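Endolysin (Clostridium phage phictp1, PDB 5A6S) probably binds the clostridial cell wall through this truncated domain, part of a phage lysis enzyme that breaks the wall down. Local coordinates at residues 58-63 / 69-74; 17-22 / 43-48. The protein carries 1 engineered substitution. All blocks are in the same frame, centred on the assembly; numbering follows the deposited sequence.

From the N terminus the chain runs through strand 3-7, helix 11-23 and strand 27-29 before returning as strand 41-45. There interaction 2 closes a loop of 20 residues, packing the helix on strand 41-45. The chain then forms strand 58-60 and turns through a short connection into helix 65-77. Interaction 1 closes that much tighter loop, with five residues between its segments. The two loops follow in series, without nesting or crossing, yet they meet in the sheet: Ile60 N lies 2.8 Å from Ala44 O, and Ile60 O lies 2.8 Å from Gly46 N. Leu19 and Val72 also touch, so both helices pack together over neighbouring strands.

Interaction 1 (58-63 / 69-74)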
ATOM      1  N   THR B  58      12.046 -15.445   6.398  1.00 28.55           N
ATOM      2  CA  THR B  58      12.693 -14.149   6.544  1.00 24.58           C
ATOM      3  C   THR B  58      11.659 -13.119   7.032  1.00 27.80           C
ATOM      4  O   THR B  58      10.594 -12.984   6.440  1.00 27.33           O
ATOM      5  CB  THR B  58      13.199 -13.670   5.160  1.00 27.87           C
ATOM      6  OG1 THR B  58      14.282 -14.483   4.672  1.00 30.84           O
ATOM      7  CG2 THR B  58      13.735 -12.254   5.227  1.00 24.52           C
ATOM      8  N   LEU B  59      12.008 -12.334   8.045  1.00 27.83           N
ATOM      9  CA  LEU B  59      11.149 -11.275   8.564  1.00 25.35           C
ATOM     10  C   LEU B  59      11.824  -9.990   8.197  1.00 23.71           C
ATOM     11  O   LEU B  59      12.997  -9.816   8.494  1.00 25.66           O
ATOM     12  CB  LEU B  59      11.034 -11.359  10.085  1.00 26.17           C
ATOM     13  CG  LEU B  59      10.510 -10.116  10.808  1.00 27.21           C
ATOM     14  CD1 LEU B  59       9.018 -10.075  10.555  1.00 26.77           C
ATOM     15  CD2 LEU B  59      10.797 -10.166  12.328  1.00 28.60           C
ATOM     16  N   ILE B  60      11.094  -9.094   7.538  1.00 22.33           N
ATOM     17  CA  ILE B  60      11.637  -7.764   7.213  1.00 21.46           C
ATOM     18  C   ILE B  60      10.745  -6.759   7.941  1.00 21.23           C
ATOM     19  O   ILE B  60       9.533  -6.659   7.658  1.00 21.80           O
ATOM     20  CB  ILE B  60      11.528  -7.448   5.707  1.00 23.30           C
ATOM     21  CG1 ILE B  60      12.282  -8.488   4.901  1.00 23.92           C
ATOM     22  CG2 ILE B  60      12.159  -6.084   5.455  1.00 26.05           C
ATOM     23  CD1 ILE B  60      12.125  -8.375   3.400  1.00 26.03           C
ATOM     24  N   ALA B  61      11.357  -6.022   8.817  1.00 25.56           N
ATOM     25  CA  ALA B  61      10.607  -5.230   9.810  1.00 26.53           C
ATOM     26  C   ALA B  61      11.486  -4.165  10.451  1.00 27.08           C
ATOM     27  O   ALA B  61      12.668  -4.378  10.694  1.00 27.80           O
ATOM     28  CB  ALA B  61       9.975  -6.123  10.845  1.00 25.76           C
ATOM     29  N   GLY B  62      10.907  -2.977  10.644  1.00 27.45           N
ATOM     30  CA  GLY B  62      11.557  -1.927  11.411  1.00 25.31           C
ATOM     31  C   GLY B  62      10.634  -1.534  12.574  1.00 23.72           C
ATOM     32  O   GLY B  62       9.512  -2.023  12.721  1.00 22.96           O
ATOM     33  N   SER B  63      11.063  -0.508  13.295  1.00 23.59           N
ATOM     34  CA  SER B  63      10.309  -0.107  14.487  1.00 26.27           C
ATOM     35  C   SER B  63       9.158   0.847  14.186  1.00 24.71           C
ATOM     36  O   SER B  63       8.306   1.050  15.073  1.00 24.15           O
ATOM     37  CB  SER B  63      11.253   0.507  15.519  1.00 26.19           C
ATOM     38  OG  SER B  63      11.640   1.739  15.048  1.00 33.31           O
ATOM     39  N   MET B  69       9.030  -0.055   5.691  1.00 19.34           N
ATOM     40  CA  MET B  69       9.025   0.158   4.233  1.00 19.15           C
ATOM     41  C   MET B  69      10.423   0.341   3.726  1.00 18.69           C
ATOM     42  O   MET B  69      10.754  -0.186   2.637  1.00 21.55           O
ATOM     43  CB  MET B  69       8.139   1.331   3.853  1.00 18.35           C
ATOM     44  CG  MET B  69       7.977   1.478   2.302  1.00 18.18           C
ATOM     45  SD  MET B  69       6.976   0.225   1.543  1.00 18.98           S
ATOM     46  CE  MET B  69       8.265  -0.670   0.682  1.00 19.40           C
ATOM     47  N   GLN B  70      11.262   1.105   4.436  1.00 18.31           N
ATOM     48  CA  GLN B  70      12.643   1.311   4.013  1.00 20.86           C
ATOM     49  C   GLN B  70      13.403  -0.005   3.943  1.00 20.60           C
ATOM     50  O   GLN B  70      14.178  -0.242   3.037  1.00 19.32           O
ATOM     51  CB  GLN B  70      13.378   2.341   4.909  1.00 20.14           C
ATOM     52  CG  GLN B  70      14.754   2.759   4.393  1.00 23.07           C
ATOM     53  CD  GLN B  70      14.693   3.397   3.021  1.00 23.24           C
ATOM     54  OE1 GLN B  70      15.154   2.857   1.986  1.00 24.71           O
ATOM     55  NE2 GLN B  70      14.191   4.574   3.004  1.00 20.79           N
ATOM     56  N   ALA B  71      13.249  -0.819   4.951  1.00 20.89           N
ATOM     57  CA  ALA B  71      13.913  -2.121   4.970  1.00 22.04           C
ATOM     58  C   ALA B  71      13.456  -2.999   3.783  1.00 22.07           C
ATOM     59  O   ALA B  71      14.232  -3.759   3.240  1.00 21.85           O
ATOM     60  CB  ALA B  71      13.580  -2.796   6.285  1.00 23.02           C
ATOM     61  N   VAL B  72      12.170  -2.958   3.433  1.00 21.44           N
ATOM     62  CA  VAL B  72      11.714  -3.677   2.259  1.00 21.46           C
ATOM     63  C   VAL B  72      12.326  -3.076   0.974  1.00 22.21           C
ATOM     64  O   VAL B  72      12.816  -3.830   0.129  1.00 19.46           O
ATOM     65  CB  VAL B  72      10.197  -3.737   2.161  1.00 21.91           C
ATOM     66  CG1 VAL B  72       9.732  -4.075   0.750  1.00 21.43           C
ATOM     67  CG2 VAL B  72       9.610  -4.695   3.157  1.00 23.63           C
ATOM     68  N   LEU B  73      12.403  -1.753   0.821  1.00 19.22           N
ATOM     69  CA  LEU B  73      13.057  -1.252  -0.368  1.00 22.05           C
ATOM     70  C   LEU B  73      14.542  -1.592  -0.407  1.00 23.42           C
ATOM     71  O   LEU B  73      15.080  -1.879  -1.475  1.00 22.64           O
ATOM     72  CB  LEU B  73      12.907   0.267  -0.472  1.00 22.38           C
ATOM     73  CG  LEU B  73      11.512   0.818  -0.576  1.00 24.13           C
ATOM     74  CD1 LEU B  73      11.515   2.331  -0.491  1.00 25.05           C
ATOM     75  CD2 LEU B  73      10.895   0.336  -1.895  1.00 22.43           C
ATOM     76  N   ASP B  74      15.214  -1.577   0.733  1.00 24.10           N
ATOM     77  CA  ASP B  74      16.633  -1.949   0.784  1.00 26.12           C
ATOM     78  C   ASP B  74      16.817  -3.447   0.414  1.00 30.09           C
ATOM     79  O   ASP B  74      17.795  -3.818  -0.262  1.00 27.70           O
ATOM     80  CB  ASP B  74      17.192  -1.722   2.191  1.00 28.54           C
ATOM     81  CG  ASP B  74      17.369  -0.274   2.543  1.00 28.59           C
ATOM     82  OD1 ASP B  74      17.245   0.621   1.689  1.00 27.78           O
ATOM     83  OD2 ASP B  74      17.641   0.011   3.744  1.00 31.10           O
TER
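Ile60 drives a single methyl, CG2, against helix 65-77, where it meets Ala71 and Val72, two successive residues of the helix. Its CG2 is 3.7 Å from Ala71 CB and equally 3.7 Å from Val72 CG2, so one branch serves both partners. Ile60 has this methyl opposite its own backbone N, while CG1 sits beside that N (chi1 -59°) and carries CD1 off along a separate path; CD1 stays 4.5 Å from Val72 CG2. The Ile60 and Val72 side chains cross at about a right angle, and only methyl ends touch. At this tight spot the backbones are close as well, with Ile60 CA 6.4 Å from Val72 CA.

This is a strand running straight into the helix that follows it: the outermost strand, within this chain, of a parallel sheet passes through a short connection, and helix 65-77 folds back over the sheet it has just left. Ile60 and Val72 are buried here, and both also rest on Leu19 of helix 11-23, which lies next to helix 65-77.

Past Ile60 the contact thins: Ala61 turns its methyl away and Gly62 has no side chain. The backbone keeps about the same distance as far as Gly62 and leaves only at the exposed Ser63, whose CA is 9.2 Å from Ala71 CB. Ala71 is itself partly exposed. A hydrogen bond from Gly62 N to Thr68 OG1 ties this loop to the first part of the helix. Further round, Gln70 OE1 accepts a hydrogen bond from Gln70 NE2 of the second subunit.

Interaction 2 (17-22 / 43-48); sequences EYLADR and YAVGGN
Asp21 OD2, two residues along helix 11-23 from the Leu19 that meets Tyr43 and Val45, is gripped by two salt bridges, to Arg14 and Arg65 of the second subunit. The helix therefore has two different sides: acidic and turned to a neighbour at Asp21, apolar and turned to the sheet at Leu19.

Leu19 does all the touching on the sheet side, and it does so with one methyl, CD2. This lies 3.9 Å from Val45 CG2 and 4.0 Å from Tyr43 CB, spanning two residues that point the same way from strand 41-45. With CG anti to the backbone N (chi1 -176°), the leucine reaches out from the helix to the strand, and its other methyl, CD1, is turned away from Val45. The leucine crosses Tyr43 at about a right angle; CD2 sits at the base of the ring, 4.0 Å from Tyr43 CD2 and 4.1 Å from Tyr43 CG.

The arrangement is helix-on-sheet packing in an alpha/beta fold: strand 41-45 is an inner strand of the four-stranded parallel sheet, and helix 11-23 is the connection in the beta-alpha-beta unit that joins strands 3-7 and 27-29. Val5 of strand 3-7 touches both Leu19 and Val45, and Tyr43 OH is hydrogen-bonded to Tyr75 OH of helix 65-77, giving the polar end of a buried ring its partner. The strand ends with Val45; at Gly46 (phi 88°, psi 153°) a side-chain carbon would run into the carbonyl oxygen of Val45, a conformation suited to glycine, and the chain leaves the helix for the exposed Gly47 and Asn48.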
ATOM      1  N   GLU B  17       3.154  -5.684  -0.479  1.00 20.05           N
ATOM      2  CA  GLU B  17       2.858  -5.639  -1.902  1.00 19.49           C
ATOM      3  C   GLU B  17       4.042  -5.193  -2.788  1.00 20.89           C
ATOM      4  O   GLU B  17       4.183  -5.760  -3.847  1.00 19.57           O
ATOM      5  CB  GLU B  17       1.553  -4.823  -2.228  1.00 20.84           C
ATOM      6  CG  GLU B  17       0.229  -5.254  -1.606  1.00 22.09           C
ATOM      7  CD  GLU B  17      -0.326  -6.642  -2.002  1.00 27.90           C
ATOM      8  OE1 GLU B  17       0.215  -7.216  -2.986  1.00 23.83           O
ATOM      9  OE2 GLU B  17      -1.248  -7.227  -1.305  1.00 31.04           O
ATOM     10  N   TYR B  18       4.875  -4.217  -2.392  1.00 17.53           N
ATOM     11  CA  TYR B  18       6.090  -3.916  -3.100  1.00 19.12           C
ATOM     12  C   TYR B  18       7.048  -5.110  -3.124  1.00 21.44           C
ATOM     13  O   TYR B  18       7.627  -5.414  -4.159  1.00 18.05           O
ATOM     14  CB  TYR B  18       6.836  -2.738  -2.448  1.00 18.18           C
ATOM     15  CG  TYR B  18       6.201  -1.359  -2.722  1.00 16.35           C
ATOM     16  CD1 TYR B  18       6.238  -0.799  -3.991  1.00 16.27           C
ATOM     17  CD2 TYR B  18       5.701  -0.595  -1.704  1.00 15.35           C
ATOM     18  CE1 TYR B  18       5.632   0.434  -4.272  1.00 15.81           C
ATOM     19  CE2 TYR B  18       5.157   0.654  -1.948  1.00 14.19           C
ATOM     20  CZ  TYR B  18       5.109   1.163  -3.242  1.00 16.78           C
ATOM     21  OH  TYR B  18       4.608   2.391  -3.434  1.00 16.21           O
ATOM     22  N   LEU B  19       7.215  -5.780  -1.981  1.00 18.21           N
ATOM     23  CA  LEU B  19       8.069  -6.975  -2.000  1.00 18.01           C
ATOM     24  C   LEU B  19       7.529  -8.077  -2.957  1.00 19.01           C
ATOM     25  O   LEU B  19       8.295  -8.700  -3.716  1.00 20.23           O
ATOM     26  CB  LEU B  19       8.232  -7.502  -0.569  1.00 19.57           C
ATOM     27  CG  LEU B  19       9.183  -8.687  -0.393  1.00 21.11           C
ATOM     28  CD1 LEU B  19      10.574  -8.324  -0.859  1.00 19.75           C
ATOM     29  CD2 LEU B  19       9.190  -9.200   1.061  1.00 19.04           C
ATOM     30  N   ALA B  20       6.234  -8.326  -2.918  1.00 18.34           N
ATOM     31  CA  ALA B  20       5.603  -9.320  -3.805  1.00 18.14           C
ATOM     32  C   ALA B  20       5.702  -8.923  -5.306  1.00 19.02           C
ATOM     33  O   ALA B  20       5.811  -9.764  -6.221  1.00 16.62           O
ATOM     34  CB  ALA B  20       4.187  -9.477  -3.388  1.00 17.82           C
ATOM     35  N   ASP B  21       5.687  -7.619  -5.569  1.00 18.24           N
ATOM     36  CA  ASP B  21       5.896  -7.216  -6.946  1.00 18.61           C
ATOM     37  C   ASP B  21       7.317  -7.616  -7.365  1.00 20.81           C
ATOM     38  O   ASP B  21       7.556  -8.052  -8.501  1.00 20.22           O
ATOM     39  CB  ASP B  21       5.737  -5.711  -7.084  1.00 17.81           C
ATOM     40  CG  ASP B  21       4.317  -5.257  -7.022  1.00 16.11           C
ATOM     41  OD1 ASP B  21       3.348  -6.046  -7.202  1.00 16.40           O
ATOM     42  OD2 ASP B  21       4.109  -4.005  -6.949  1.00 17.12           O
ATOM     43  N   ARG B  22       8.286  -7.344  -6.518  1.00 19.80           N
ATOM     44  CA  ARG B  22       9.649  -7.606  -6.897  1.00 21.93           C
ATOM     45  C   ARG B  22       9.919  -9.128  -6.988  1.00 23.30           C
ATOM     46  O   ARG B  22      10.549  -9.567  -7.963  1.00 20.16           O
ATOM     47  CB  ARG B  22      10.641  -6.975  -5.999  1.00 21.88           C
ATOM     48  CG  ARG B  22      12.034  -7.454  -6.308  1.00 25.62           C
ATOM     49  CD  ARG B  22      12.546  -6.874  -7.612  1.00 27.76           C
ATOM     50  NE  ARG B  22      13.963  -7.265  -7.771  1.00 33.27           N
ATOM     51  CZ  ARG B  22      14.375  -8.498  -8.114  1.00 34.55           C
ATOM     52  NH1 ARG B  22      13.507  -9.508  -8.320  1.00 35.49           N
ATOM     53  NH2 ARG B  22      15.668  -8.730  -8.252  1.00 38.55           N
ATOM     54  N   TYR B  43       8.205 -14.970   3.479  1.00 25.33           N
ATOM     55  CA  TYR B  43       8.620 -13.679   3.936  1.00 23.55           C
ATOM     56  C   TYR B  43       7.478 -13.108   4.749  1.00 22.93           C
ATOM     57  O   TYR B  43       6.294 -13.294   4.424  1.00 21.36           O
ATOM     58  CB  TYR B  43       8.868 -12.782   2.745  1.00 24.34           C
ATOM     59  CG  TYR B  43      10.075 -13.065   1.960  1.00 24.37           C
ATOM     60  CD1 TYR B  43      10.056 -14.010   0.953  1.00 24.03           C
ATOM     61  CD2 TYR B  43      11.255 -12.397   2.205  1.00 23.02           C
ATOM     62  CE1 TYR B  43      11.167 -14.228   0.181  1.00 24.39           C
ATOM     63  CE2 TYR B  43      12.370 -12.623   1.434  1.00 27.97           C
ATOM     64  CZ  TYR B  43      12.293 -13.545   0.418  1.00 26.43           C
ATOM     65  OH  TYR B  43      13.372 -13.800  -0.321  1.00 32.92           O
ATOM     66  N   ALA B  44       7.843 -12.463   5.844  1.00 24.97           N
ATOM     67  CA  ALA B  44       6.893 -11.667   6.620  1.00 23.02           C
ATOM     68  C   ALA B  44       7.364 -10.247   6.606  1.00 22.69           C
ATOM     69  O   ALA B  44       8.558 -10.003   6.750  1.00 23.43           O
ATOM     70  CB  ALA B  44       6.851 -12.119   8.072  1.00 23.15           C
ATOM     71  N   VAL B  45       6.400  -9.306   6.583  1.00 21.14           N
ATOM     72  CA  VAL B  45       6.698  -7.907   6.555  1.00 20.36           C
ATOM     73  C   VAL B  45       6.029  -7.187   7.756  1.00 20.40           C
ATOM     74  O   VAL B  45       4.802  -7.170   7.878  1.00 22.22           O
ATOM     75  CB  VAL B  45       6.319  -7.233   5.206  1.00 22.29           C
ATOM     76  CG1 VAL B  45       6.509  -5.722   5.307  1.00 22.91           C
ATOM     77  CG2 VAL B  45       7.222  -7.748   4.079  1.00 21.43           C
ATOM     78  N   GLY B  46       6.867  -6.563   8.589  1.00 24.37           N
ATOM     79  CA  GLY B  46       6.389  -5.842   9.727  1.00 23.56           C
ATOM     80  C   GLY B  46       6.249  -6.716  10.964  1.00 27.14           C
ATOM     81  O   GLY B  46       5.995  -7.896  10.855  1.00 24.79           O
ATOM     82  N   GLY B  47       6.371  -6.089  12.129  1.00 27.13           N
ATOM     83  CA  GLY B  47       5.994  -6.724  13.404  1.00 28.40           C
ATOM     84  C   GLY B  47       7.065  -7.642  13.906  1.00 28.23           C
ATOM     85  O   GLY B  47       8.254  -7.373  13.708  1.00 28.38           O
ATOM     86  N   ASN B  48       6.671  -8.727  14.575  1.00 32.01           N
ATOM     87  CA  ASN B  48       7.669  -9.605  15.196  1.00 32.72           C
ATOM     88  C   ASN B  48       7.443 -11.051  14.832  1.00 29.57           C
ATOM     89  O   ASN B  48       6.334 -11.457  14.506  1.00 27.09           O
ATOM     90  CB  ASN B  48       7.751  -9.449  16.756  1.00 37.27           C
ATOM     91  CG  ASN B  48       6.437  -9.682  17.412  1.00 37.22           C
ATOM     92  OD1 ASN B  48       6.098 -10.804  17.784  1.00 47.83           O
ATOM     93  ND2 ASN B  48       5.633  -8.650  17.466  1.00 39.21           N
TER